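Local coordinates for Lin2634 protein (Listeria innocua, PDB 3MZO) that binds calcium ions and is probably a metal-dependent phosphohydrolase of the HD-domain superfamily, related to the YfbR-like 5'-deoxynucleotidases, at residues Glu15-Cys20 against Ser71-Gly76. Numbering follows the deposited sequence.
Sequences ENIYRC and SELFIG
Ile17 leans on the backbone of Glu72 and Leu73 beside the metal site of an all-helical HD-domain fold, a compact case of two loops meeting by one isoleucine branch and one bridging water. The loop between helices 4-13 and 31-51 supplies Ile17; Ser71-Gly76, just after the metal-binding His68 and Asp69 in sequence, begins with the end of a 3-10 segment and supplies its partners. The Glu72 side chain lies about 4 Å from a bound calcium ion; it is a ligand of a second calcium in a structure of this protein, though that ion is not bound to this chain in the model.

The van der Waals part rests on the longer branch of Ile17. With CG1 anti to the carbonyl carbon (chi1 -58°) and the chain then extended, CD1 is carried across to the turn, where it packs on the Glu72 carbonyl O at 3.4 Å and Leu73 CA at 3.7 Å. The apolar touch between side chains is looser, Ile17 CD1 lying 4.3 Å from Leu73 CD2; the CB of Leu73 points away, and its side chain touches Ser10 and Asp13 of helix 4-13. Ile17 also touches Val31 of its own chain and Gly22 of a neighbouring subunit.

The turn itself is held by Ser71 O, which accepts from both Phe74 N and Ile75 N.

The polar part is indirect. Arg19 and Glu72 carry opposite charges, yet Arg19 NH1 and Glu72 OE2 stay 5.1 Å apart; each has a salt bridge elsewhere, Arg19 with Glu145 and Glu72 with Lys79. A water spans the gap, accepting from Arg19 NH1 at 2.8 Å in the guanidinium plane and donating to Glu72 OE1 at 2.8 Å.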
loop_
_atom_site.group_PDB
_atom_site.type_symbol
_atom_site.label_atom_id
_atom_site.label_comp_id
_atom_site.label_asym_id
_atom_site.label_seq_id
_atom_site.Cartn_x
_atom_site.Cartn_y
_atom_site.Cartn_z
ATOM N N GLU B 15 -5.207 13.581 -3.355
ATOM C CA GLU B 15 -5.443 12.328 -2.686
ATOM C C GLU B 15 -4.150 11.527 -2.443
ATOM O O GLU B 15 -4.167 10.523 -1.716
ATOM C CB GLU B 15 -6.328 11.436 -3.564
ATOM C CG GLU B 15 -7.665 11.998 -3.875
ATOM C CD GLU B 15 -8.500 11.072 -4.799
ATOM O OE1 GLU B 15 -8.138 9.917 -5.113
ATOM O OE2 GLU B 15 -9.535 11.528 -5.222
ATOM N N ASN B 16 -3.080 11.940 -3.111
ATOM C CA ASN B 16 -1.781 11.279 -3.032
ATOM C C ASN B 16 -0.747 12.061 -2.230
ATOM O O ASN B 16 0.424 11.685 -2.223
ATOM C CB ASN B 16 -1.257 11.021 -4.458
ATOM C CG ASN B 16 -2.120 10.021 -5.226
ATOM O OD1 ASN B 16 -2.735 9.123 -4.628
ATOM N ND2 ASN B 16 -2.178 10.175 -6.549
ATOM N N ILE B 17 -1.179 13.163 -1.616
ATOM C CA ILE B 17 -0.363 13.992 -0.742
ATOM C C ILE B 17 -0.968 13.807 0.644
ATOM O O ILE B 17 -2.157 14.024 0.867
ATOM C CB ILE B 17 -0.387 15.454 -1.159
ATOM C CG1 ILE B 17 0.116 15.546 -2.599
ATOM C CG2 ILE B 17 0.539 16.332 -0.230
ATOM C CD1 ILE B 17 -0.058 16.861 -3.176
ATOM N N TYR B 18 -0.128 13.372 1.557
ATOM C CA TYR B 18 -0.533 13.037 2.903
ATOM C C TYR B 18 -0.022 14.027 3.910
ATOM O O TYR B 18 0.963 14.715 3.679
ATOM C CB TYR B 18 -0.056 11.650 3.215
ATOM C CG TYR B 18 -0.779 10.661 2.376
ATOM C CD1 TYR B 18 -1.999 10.157 2.793
ATOM C CD2 TYR B 18 -0.291 10.274 1.126
ATOM C CE1 TYR B 18 -2.718 9.257 2.008
ATOM C CE2 TYR B 18 -1.005 9.353 0.326
ATOM C CZ TYR B 18 -2.223 8.857 0.795
ATOM O OH TYR B 18 -2.966 7.950 0.081
ATOM N N ARG B 19 -0.731 14.120 5.028
ATOM C CA ARG B 19 -0.403 15.084 6.042
ATOM C C ARG B 19 0.672 14.527 6.939
ATOM O O ARG B 19 0.615 13.357 7.291
ATOM C CB ARG B 19 -1.661 15.418 6.828
ATOM C CG ARG B 19 -2.626 16.208 5.948
ATOM C CD ARG B 19 -3.947 16.373 6.536
ATOM N NE ARG B 19 -3.967 16.816 7.927
ATOM C CZ ARG B 19 -3.844 18.080 8.342
ATOM N NH1 ARG B 19 -3.616 19.088 7.503
ATOM N NH2 ARG B 19 -3.924 18.339 9.633
ATOM N N CYS B 20 1.596 15.404 7.318
ATOM C CA CYS B 20 2.787 15.128 8.126
ATOM C C CYS B 20 3.408 13.753 7.869
ATOM O O CYS B 20 3.418 12.885 8.707
ATOM C CB CYS B 20 2.602 15.456 9.621
ATOM S SG CYS B 20 0.917 15.695 10.288
ATOM N N SER B 71 -2.878 24.455 -2.107
ATOM C CA SER B 71 -1.460 24.751 -2.404
ATOM C C SER B 71 -0.486 23.656 -2.011
ATOM O O SER B 71 0.693 23.661 -2.463
ATOM C CB SER B 71 -1.030 26.078 -1.755
ATOM O OG SER B 71 -1.283 26.103 -0.361
ATOM N N GLU B 72 -0.937 22.717 -1.176
ATOM C CA GLU B 72 -0.089 21.577 -0.827
ATOM C C GLU B 72 0.238 20.703 -2.055
ATOM O O GLU B 72 1.139 19.848 -2.009
ATOM C CB GLU B 72 -0.625 20.813 0.395
ATOM C CG GLU B 72 -0.235 21.547 1.704
ATOM C CD GLU B 72 -0.899 21.010 2.973
ATOM O OE1 GLU B 72 -0.970 19.778 3.150
ATOM O OE2 GLU B 72 -1.317 21.833 3.824
ATOM N N LEU B 73 -0.442 20.973 -3.173
ATOM C CA LEU B 73 -0.129 20.321 -4.439
ATOM C C LEU B 73 1.309 20.567 -4.865
ATOM O O LEU B 73 1.907 19.705 -5.515
ATOM C CB LEU B 73 -1.004 20.851 -5.563
ATOM C CG LEU B 73 -2.110 20.011 -6.136
ATOM C CD1 LEU B 73 -2.763 20.882 -7.204
ATOM C CD2 LEU B 73 -1.599 18.740 -6.736
ATOM N N PHE B 74 1.843 21.741 -4.523
ATOM C CA PHE B 74 3.200 22.147 -4.963
ATOM C C PHE B 74 4.182 22.575 -3.845
ATOM O O PHE B 74 5.384 22.640 -4.083
ATOM C CB PHE B 74 3.135 23.216 -6.074
ATOM C CG PHE B 74 2.038 24.232 -5.908
ATOM C CD1 PHE B 74 2.187 25.305 -5.055
ATOM C CD2 PHE B 74 0.878 24.134 -6.654
ATOM C CE1 PHE B 74 1.180 26.249 -4.926
ATOM C CE2 PHE B 74 -0.146 25.074 -6.528
ATOM C CZ PHE B 74 0.001 26.127 -5.663
ATOM N N ILE B 75 3.690 22.844 -2.639
ATOM C CA ILE B 75 4.573 23.103 -1.511
ATOM C C ILE B 75 3.943 22.616 -0.197
ATOM O O ILE B 75 2.823 23.007 0.155
ATOM C CB ILE B 75 4.950 24.599 -1.433
ATOM C CG1 ILE B 75 5.849 24.850 -0.206
ATOM C CG2 ILE B 75 3.670 25.468 -1.472
ATOM C CD1 ILE B 75 6.618 26.152 -0.214
ATOM N N GLY B 76 4.646 21.719 0.494
ATOM C CA GLY B 76 4.201 21.195 1.787
ATOM C C GLY B 76 4.103 22.244 2.873
ATOM O O GLY B 76 4.675 23.336 2.765
HETATM O O HOH W 1 -3.322 19.450 4.716
#